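Local coordinates for protein Dye type peroxidase A (Streptomyces lividans 1326, PDB 6GZW) that probably uses a bound haem to reduce hydrogen peroxide while oxidising dyes and similar substrates, as other dye-decolourising peroxidases do, at residues Arg224-Leu229 / Leu320-Trp325; Lys17-Ile22 / Phe358-Gly363. All coordinates share one frame; numbering follows the deposited sequence.

Contact 1: residues Arg224-Leu229 / Leu320-Trp325; sequences RRIRML and LLFVCW. With HEM (protoporphyrin IX containing Fe), chain C.
The Phe322 ring, whose CB meets CD1 of Ile226 at 3.7 Å, has the haem over one face and the iron-bound water 1 at its edge, in its plane. The haem methyl CMC sits 3.8 Å above the ring plane, over its centre; Phe322 CZ comes within 3.3 Å of C3C of the same pyrrole. With CG anti to the backbone N (chi1 -178°), the ring is carried off the sheet toward the porphyrin. Ile226 CG2 and Leu320 CD2 close on the vinyl carbon CBB, and Met228 CE reaches the methyl CMB at 3.7 Å. These four side chains line the haem pocket, Phe322 on the side where water 1 binds the iron. Arg224 pairs with Phe322, and Ile226 with Leu320, each through two backbone hydrogen bonds as antiparallel hydrogen-bonded pairs. Away from the haem, Leu321 CD2 lies alongside the extended Arg225, 4.0 Å from NH1; that guanidinium forms salt bridges with Asp308 and Asp317. Strands 219-228 and 316-326 are thus neighbours in the antiparallel sheet, in the C-terminal half of a Dyp-type peroxidase, with strand 350-360 beyond the first and strand 300-310 beyond the second.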
loop_
_atom_site.group_PDB
_atom_site.type_symbol
_atom_site.label_atom_id
_atom_site.label_comp_id
_atom_site.label_asym_id
_atom_site.label_seq_id
_atom_site.Cartn_x
_atom_site.Cartn_y
_atom_site.Cartn_z
ATOM N N ARG A 224 18.103 -2.056 1.160
ATOM C CA ARG A 224 18.207 -2.897 -0.046
ATOM C C ARG A 224 16.829 -3.223 -0.547
ATOM O O ARG A 224 15.992 -3.718 0.222
ATOM C CB ARG A 224 18.960 -4.216 0.244
ATOM C CG ARG A 224 20.326 -4.014 0.906
ATOM C CD ARG A 224 21.377 -3.454 -0.035
ATOM N NE ARG A 224 21.887 -4.492 -0.930
ATOM C CZ ARG A 224 23.058 -4.450 -1.564
ATOM N NH1 ARG A 224 23.852 -3.370 -1.489
ATOM N NH2 ARG A 224 23.432 -5.500 -2.315
ATOM N N ARG A 225 16.578 -2.934 -1.825
ATOM C CA ARG A 225 15.347 -3.330 -2.475
ATOM C C ARG A 225 15.640 -4.742 -2.989
ATOM O O ARG A 225 16.323 -4.892 -3.993
ATOM C CB ARG A 225 14.975 -2.390 -3.632
ATOM C CG ARG A 225 13.645 -2.742 -4.307
ATOM C CD ARG A 225 13.472 -1.964 -5.599
ATOM N NE ARG A 225 12.210 -2.268 -6.277
ATOM C CZ ARG A 225 11.018 -1.783 -5.912
ATOM N NH1 ARG A 225 10.901 -0.999 -4.849
ATOM N NH2 ARG A 225 9.930 -2.103 -6.596
ATOM N N ILE A 226 15.081 -5.755 -2.314
ATOM C CA ILE A 226 15.386 -7.133 -2.655
ATOM C C ILE A 226 14.135 -7.766 -3.239
ATOM O O ILE A 226 13.158 -7.998 -2.529
ATOM C CB ILE A 226 15.864 -7.930 -1.428
ATOM C CG1 ILE A 226 16.993 -7.193 -0.711
ATOM C CG2 ILE A 226 16.320 -9.312 -1.859
ATOM C CD1 ILE A 226 17.464 -7.895 0.543
ATOM N N ARG A 227 14.165 -8.042 -4.548
ATOM C CA ARG A 227 13.059 -8.687 -5.187
ATOM C C ARG A 227 13.049 -10.135 -4.797
ATOM O O ARG A 227 14.097 -10.769 -4.701
ATOM C CB ARG A 227 13.147 -8.566 -6.713
ATOM C CG ARG A 227 11.981 -9.232 -7.442
ATOM C CD ARG A 227 11.779 -8.660 -8.829
ATOM N NE ARG A 227 12.876 -8.989 -9.748
ATOM C CZ ARG A 227 12.941 -10.087 -10.486
ATOM N NH1 ARG A 227 12.018 -11.036 -10.410
ATOM N NH2 ARG A 227 13.963 -10.240 -11.320
ATOM N N MET A 228 11.883 -10.647 -4.485
ATOM C CA MET A 228 11.753 -12.068 -4.245
ATOM C C MET A 228 11.374 -12.764 -5.536
ATOM O O MET A 228 10.431 -12.393 -6.175
ATOM C CB MET A 228 10.726 -12.353 -3.163
ATOM C CG MET A 228 11.161 -11.909 -1.776
ATOM S SD MET A 228 9.762 -11.837 -0.647
ATOM C CE MET A 228 10.661 -11.870 0.891
ATOM N N LEU A 229 12.093 -13.824 -5.892
ATOM C CA LEU A 229 11.807 -14.589 -7.102
ATOM C C LEU A 229 10.709 -15.583 -6.746
ATOM O O LEU A 229 10.909 -16.795 -6.714
ATOM C CB LEU A 229 13.082 -15.301 -7.624
ATOM C CG LEU A 229 14.239 -14.349 -7.966
ATOM C CD1 LEU A 229 15.385 -15.107 -8.614
ATOM C CD2 LEU A 229 13.830 -13.197 -8.855
ATOM N N LEU A 320 11.110 -7.423 -0.573
ATOM C CA LEU A 320 11.354 -6.822 0.747
ATOM C C LEU A 320 12.180 -5.576 0.609
ATOM O O LEU A 320 13.220 -5.594 -0.077
ATOM C CB LEU A 320 12.133 -7.830 1.598
ATOM C CG LEU A 320 12.231 -7.527 3.105
ATOM C CD1 LEU A 320 10.915 -7.733 3.800
ATOM C CD2 LEU A 320 13.308 -8.432 3.707
ATOM N N LEU A 321 11.702 -4.468 1.199
ATOM C CA LEU A 321 12.545 -3.296 1.413
ATOM C C LEU A 321 13.269 -3.579 2.703
ATOM O O LEU A 321 12.735 -3.386 3.812
ATOM C CB LEU A 321 11.763 -1.996 1.493
ATOM C CG LEU A 321 10.808 -1.708 0.327
ATOM C CD1 LEU A 321 10.045 -0.421 0.567
ATOM C CD2 LEU A 321 11.556 -1.643 -1.001
ATOM N N PHE A 322 14.446 -4.169 2.547
ATOM C CA PHE A 322 15.302 -4.542 3.660
ATOM C C PHE A 322 15.919 -3.245 4.179
ATOM O O PHE A 322 16.506 -2.501 3.424
ATOM C CB PHE A 322 16.360 -5.516 3.150
ATOM C CG PHE A 322 17.290 -6.032 4.210
ATOM C CD1 PHE A 322 16.950 -7.144 4.974
ATOM C CD2 PHE A 322 18.494 -5.410 4.451
ATOM C CE1 PHE A 322 17.807 -7.652 5.955
ATOM C CE2 PHE A 322 19.355 -5.900 5.424
ATOM C CZ PHE A 322 19.003 -7.026 6.175
ATOM N N VAL A 323 15.746 -2.985 5.470
ATOM C CA VAL A 323 16.248 -1.772 6.118
ATOM C C VAL A 323 16.913 -2.193 7.408
ATOM O O VAL A 323 16.249 -2.658 8.333
ATOM C CB VAL A 323 15.110 -0.787 6.430
ATOM C CG1 VAL A 323 15.686 0.511 6.970
ATOM C CG2 VAL A 323 14.303 -0.504 5.184
ATOM N N CYS A 324 18.235 -2.087 7.472
ATOM C CA CYS A 324 18.960 -2.525 8.667
ATOM C C CYS A 324 19.761 -1.381 9.246
ATOM O O CYS A 324 20.183 -0.461 8.528
ATOM C CB CYS A 324 19.893 -3.731 8.415
ATOM S SG CYS A 324 21.243 -3.421 7.258
ATOM N N TRP A 325 19.993 -1.509 10.553
ATOM C CA TRP A 325 20.537 -0.458 11.389
ATOM C C TRP A 325 21.735 -1.033 12.167
ATOM O O TRP A 325 21.626 -2.113 12.729
ATOM C CB TRP A 325 19.442 0.005 12.351
ATOM C CG TRP A 325 18.256 0.642 11.668
ATOM C CD1 TRP A 325 17.059 0.062 11.321
ATOM C CD2 TRP A 325 18.166 2.008 11.294
ATOM N NE1 TRP A 325 16.237 1.001 10.729
ATOM C CE2 TRP A 325 16.899 2.207 10.713
ATOM C CE3 TRP A 325 19.052 3.089 11.377
ATOM C CZ2 TRP A 325 16.505 3.445 10.223
ATOM C CZ3 TRP A 325 18.644 4.328 10.907
ATOM C CH2 TRP A 325 17.395 4.479 10.312
HETATM C CHA HEM C . 17.082 -13.819 9.822
HETATM C CHB HEM C . 14.537 -13.855 5.704
HETATM C CHC HEM C . 17.807 -10.852 3.734
HETATM C CHD HEM C . 20.322 -10.826 7.835
HETATM C C1A HEM C . 16.118 -14.090 8.886
HETATM C C2A HEM C . 15.031 -14.992 9.084
HETATM C C3A HEM C . 14.329 -14.995 7.922
HETATM C C4A HEM C . 14.980 -14.105 7.006
HETATM C CMA HEM C . 13.064 -15.756 7.608
HETATM C CAA HEM C . 14.719 -15.806 10.332
HETATM C CBA HEM C . 13.816 -15.162 11.372
HETATM C CGA HEM C . 14.488 -14.014 12.048
HETATM O O1A HEM C . 15.281 -14.167 13.015
HETATM O O2A HEM C . 14.280 -12.839 11.627
HETATM C C1B HEM C . 15.208 -13.006 4.806
HETATM C C2B HEM C . 14.738 -12.691 3.497
HETATM C C3B HEM C . 15.634 -11.855 2.911
HETATM C C4B HEM C . 16.701 -11.642 3.937
HETATM C CMB HEM C . 13.494 -13.237 2.865
HETATM C CAB HEM C . 15.578 -11.169 1.603
HETATM C CBB HEM C . 14.458 -10.878 0.963
HETATM C C1C HEM C . 18.808 -10.613 4.649
HETATM C C2C HEM C . 19.941 -9.792 4.410
HETATM C C3C HEM C . 20.672 -9.799 5.584
HETATM C C4C HEM C . 19.946 -10.601 6.537
HETATM C CMC HEM C . 20.313 -9.085 3.143
HETATM C CAC HEM C . 21.979 -9.172 5.896
HETATM C CBC HEM C . 22.939 -8.808 5.032
HETATM C C1D HEM C . 19.555 -11.614 8.703
HETATM C C2D HEM C . 19.970 -11.765 10.110
HETATM C C3D HEM C . 19.077 -12.600 10.674
HETATM C C4D HEM C . 18.118 -12.945 9.584
HETATM C CMD HEM C . 21.147 -11.085 10.804
HETATM C CAD HEM C . 19.087 -13.068 12.120
HETATM C CBD HEM C . 20.021 -14.263 12.337
HETATM C CGD HEM C . 20.057 -14.646 13.784
HETATM O O1D HEM C . 19.299 -15.555 14.225
HETATM O O2D HEM C . 20.829 -14.034 14.550
HETATM N NA HEM C . 16.137 -13.627 7.579
HETATM N NB HEM C . 16.377 -12.384 5.001
HETATM N NC HEM C . 18.851 -11.138 5.897
HETATM N ND HEM C . 18.507 -12.400 8.401
HETATM FE FE HEM C . 17.493 -12.420 6.753
HETATM O O HOH W 1 16.470 -10.817 7.317
#

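Contact 2: residues Lys17-Ile22 / Phe358-Gly363; sequences KHQPGI and FAVPGG
Gln19 reaches across the end of strand 350-360 and gives its side-chain amide to the backbone of Pro361: NE2 donates to Pro361 O at 2.9 Å, in a nearly straight bond (169°). The acceptor lies in the amide plane of Gln19, whereas the donor stands above the carbonyl plane of Pro361. CG sits beside the backbone N of Gln19 (chi1 -76°) and the chain runs extended beyond it, which brings CG close to the carbonyl oxygens of Pro361 and Gly362 and NE2 against Val360 and Pro361. There NE2 touches CG1 of Val360 at 3.3 Å and CD of the Pro361 ring at 3.5 Å. At the other end OE1 accepts from the backbone N of Phe86 on strand 83-89, and the two bonds fix the amide's rotation. Water 2 forms a second link, accepting from Gln19 N and donating to Pro361 O, so this carbonyl receives two donors. Were an alanine here, Pro361 O would probably lose the NE2 donor and Phe86 N its OE1 acceptor, and a gap would open beside Val360.

Gly363 lies against the backbone of the other segment, its N bonded to Lys17 O at 2.9 Å. A side chain here would run into His18 O, which suits the position to glycine. Val360 completes the contact, CG1 facing Ile22 CD1 at 4.3 Å. Backbone carbonyls and N-H groups, the Gln19 side-chain amide and one water carry the polar contact, with a small apolar patch beside them; the charged end of Lys17 turns instead to Glu203. The loop between helix 6-9 and strand 29-37, in the N-terminal Dyp-type range, is thus held to the end of strand 350-360, in the C-terminal one, by neutral hydrogen bonds to backbone carbonyls rather than paired charges.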
loop_
_atom_site.group_PDB
_atom_site.type_symbol
_atom_site.label_atom_id
_atom_site.label_comp_id
_atom_site.label_asym_id
_atom_site.label_seq_id
_atom_site.Cartn_x
_atom_site.Cartn_y
_atom_site.Cartn_z
ATOM N N LYS A 17 16.908 11.163 22.370
ATOM C CA LYS A 17 18.320 10.876 22.138
ATOM C C LYS A 17 18.545 10.271 20.733
ATOM O O LYS A 17 19.482 10.652 20.034
ATOM C CB LYS A 17 18.832 9.941 23.239
ATOM C CG LYS A 17 20.285 9.528 23.131
ATOM C CD LYS A 17 20.579 8.519 24.237
ATOM C CE LYS A 17 22.059 8.241 24.413
ATOM N NZ LYS A 17 22.275 7.371 25.617
ATOM N N HIS A 18 17.678 9.340 20.343
ATOM C CA HIS A 18 17.717 8.685 19.031
ATOM C C HIS A 18 16.541 9.164 18.186
ATOM O O HIS A 18 15.494 9.506 18.728
ATOM C CB HIS A 18 17.621 7.162 19.199
ATOM C CG HIS A 18 18.634 6.600 20.147
ATOM N ND1 HIS A 18 19.991 6.761 19.957
ATOM C CD2 HIS A 18 18.492 5.925 21.311
ATOM C CE1 HIS A 18 20.641 6.182 20.955
ATOM N NE2 HIS A 18 19.756 5.679 21.794
ATOM N N GLN A 19 16.730 9.191 16.870
ATOM C CA GLN A 19 15.593 9.440 15.963
ATOM C C GLN A 19 14.617 8.285 16.034
ATOM O O GLN A 19 15.045 7.125 16.216
ATOM C CB GLN A 19 16.068 9.612 14.538
ATOM C CG GLN A 19 16.711 10.957 14.225
ATOM C CD GLN A 19 16.904 11.136 12.730
ATOM O OE1 GLN A 19 15.909 11.306 11.993
ATOM N NE2 GLN A 19 18.140 11.123 12.269
ATOM N N PRO A 20 13.310 8.576 15.867
ATOM C CA PRO A 20 12.296 7.527 15.720
ATOM C C PRO A 20 12.488 6.731 14.408
ATOM O O PRO A 20 13.216 7.153 13.510
ATOM C CB PRO A 20 10.986 8.330 15.681
ATOM C CG PRO A 20 11.379 9.570 14.989
ATOM C CD PRO A 20 12.753 9.906 15.507
ATOM N N GLY A 21 11.899 5.546 14.337
ATOM C CA GLY A 21 12.003 4.697 13.153
ATOM C C GLY A 21 13.160 3.705 13.126
ATOM O O GLY A 21 13.480 3.171 12.067
ATOM N N ILE A 22 13.808 3.496 14.279
ATOM C CA ILE A 22 14.910 2.573 14.407
ATOM C C ILE A 22 14.480 1.445 15.323
ATOM O O ILE A 22 14.486 0.269 14.910
ATOM C CB ILE A 22 16.191 3.276 14.900
ATOM C CG1 ILE A 22 16.550 4.440 13.971
ATOM C CG2 ILE A 22 17.368 2.298 14.947
ATOM C CD1 ILE A 22 17.710 5.290 14.446
ATOM N N PHE A 358 23.046 5.293 4.450
ATOM C CA PHE A 358 22.866 6.656 4.973
ATOM C C PHE A 358 23.276 6.795 6.438
ATOM O O PHE A 358 23.116 5.853 7.230
ATOM C CB PHE A 358 21.429 7.136 4.746
ATOM C CG PHE A 358 20.942 6.954 3.325
ATOM C CD1 PHE A 358 21.327 7.823 2.309
ATOM C CD2 PHE A 358 20.113 5.888 3.001
ATOM C CE1 PHE A 358 20.882 7.641 1.014
ATOM C CE2 PHE A 358 19.663 5.703 1.696
ATOM C CZ PHE A 358 20.039 6.577 0.692
ATOM N N ALA A 359 23.821 7.974 6.765
ATOM C CA ALA A 359 24.166 8.343 8.129
ATOM C C ALA A 359 22.978 9.030 8.776
ATOM O O ALA A 359 22.612 10.154 8.381
ATOM C CB ALA A 359 25.364 9.279 8.136
ATOM N N VAL A 360 22.404 8.405 9.786
ATOM C CA VAL A 360 21.185 8.873 10.418
ATOM C C VAL A 360 21.599 9.384 11.804
ATOM O O VAL A 360 21.853 8.585 12.715
ATOM C CB VAL A 360 20.162 7.723 10.481
ATOM C CG1 VAL A 360 18.960 8.047 11.339
ATOM C CG2 VAL A 360 19.708 7.341 9.065
ATOM N N PRO A 361 21.717 10.716 11.965
ATOM C CA PRO A 361 22.214 11.233 13.252
ATOM C C PRO A 361 21.265 11.037 14.417
ATOM O O PRO A 361 20.172 10.467 14.284
ATOM C CB PRO A 361 22.414 12.714 12.953
ATOM C CG PRO A 361 21.334 13.000 11.957
ATOM C CD PRO A 361 21.399 11.820 11.049
ATOM N N GLY A 362 21.691 11.462 15.601
ATOM C CA GLY A 362 20.829 11.415 16.780
ATOM C C GLY A 362 19.524 12.179 16.645
ATOM O O GLY A 362 19.351 12.972 15.717
ATOM N N GLY A 363 18.611 11.955 17.573
ATOM C CA GLY A 363 17.321 12.630 17.517
ATOM C C GLY A 363 17.469 14.102 17.827
ATOM O O GLY A 363 18.456 14.538 18.436
HETATM O O HOH W 2 19.440 8.376 16.064
#

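How the contacts relate
Contact 1 is wholly buried, while contact 2 is only partly so, with Lys17 exposed to solvent. Both reach the same sheet, where strands 219-228 and 350-360 are neighbours, but contact 1 joins two strands by regular backbone pairing and contact 2 holds a loop to a strand end with a few irregular polar links. The haem faces contact 1 alone. Their centres are about 20 Å apart, and Trp325 bridges the gap: from the end of segment 320-325 its ring packs on Gly21, Ile22 and Val360. In sequence, both segments of contact 1 fall between the two that contact 2 brings together.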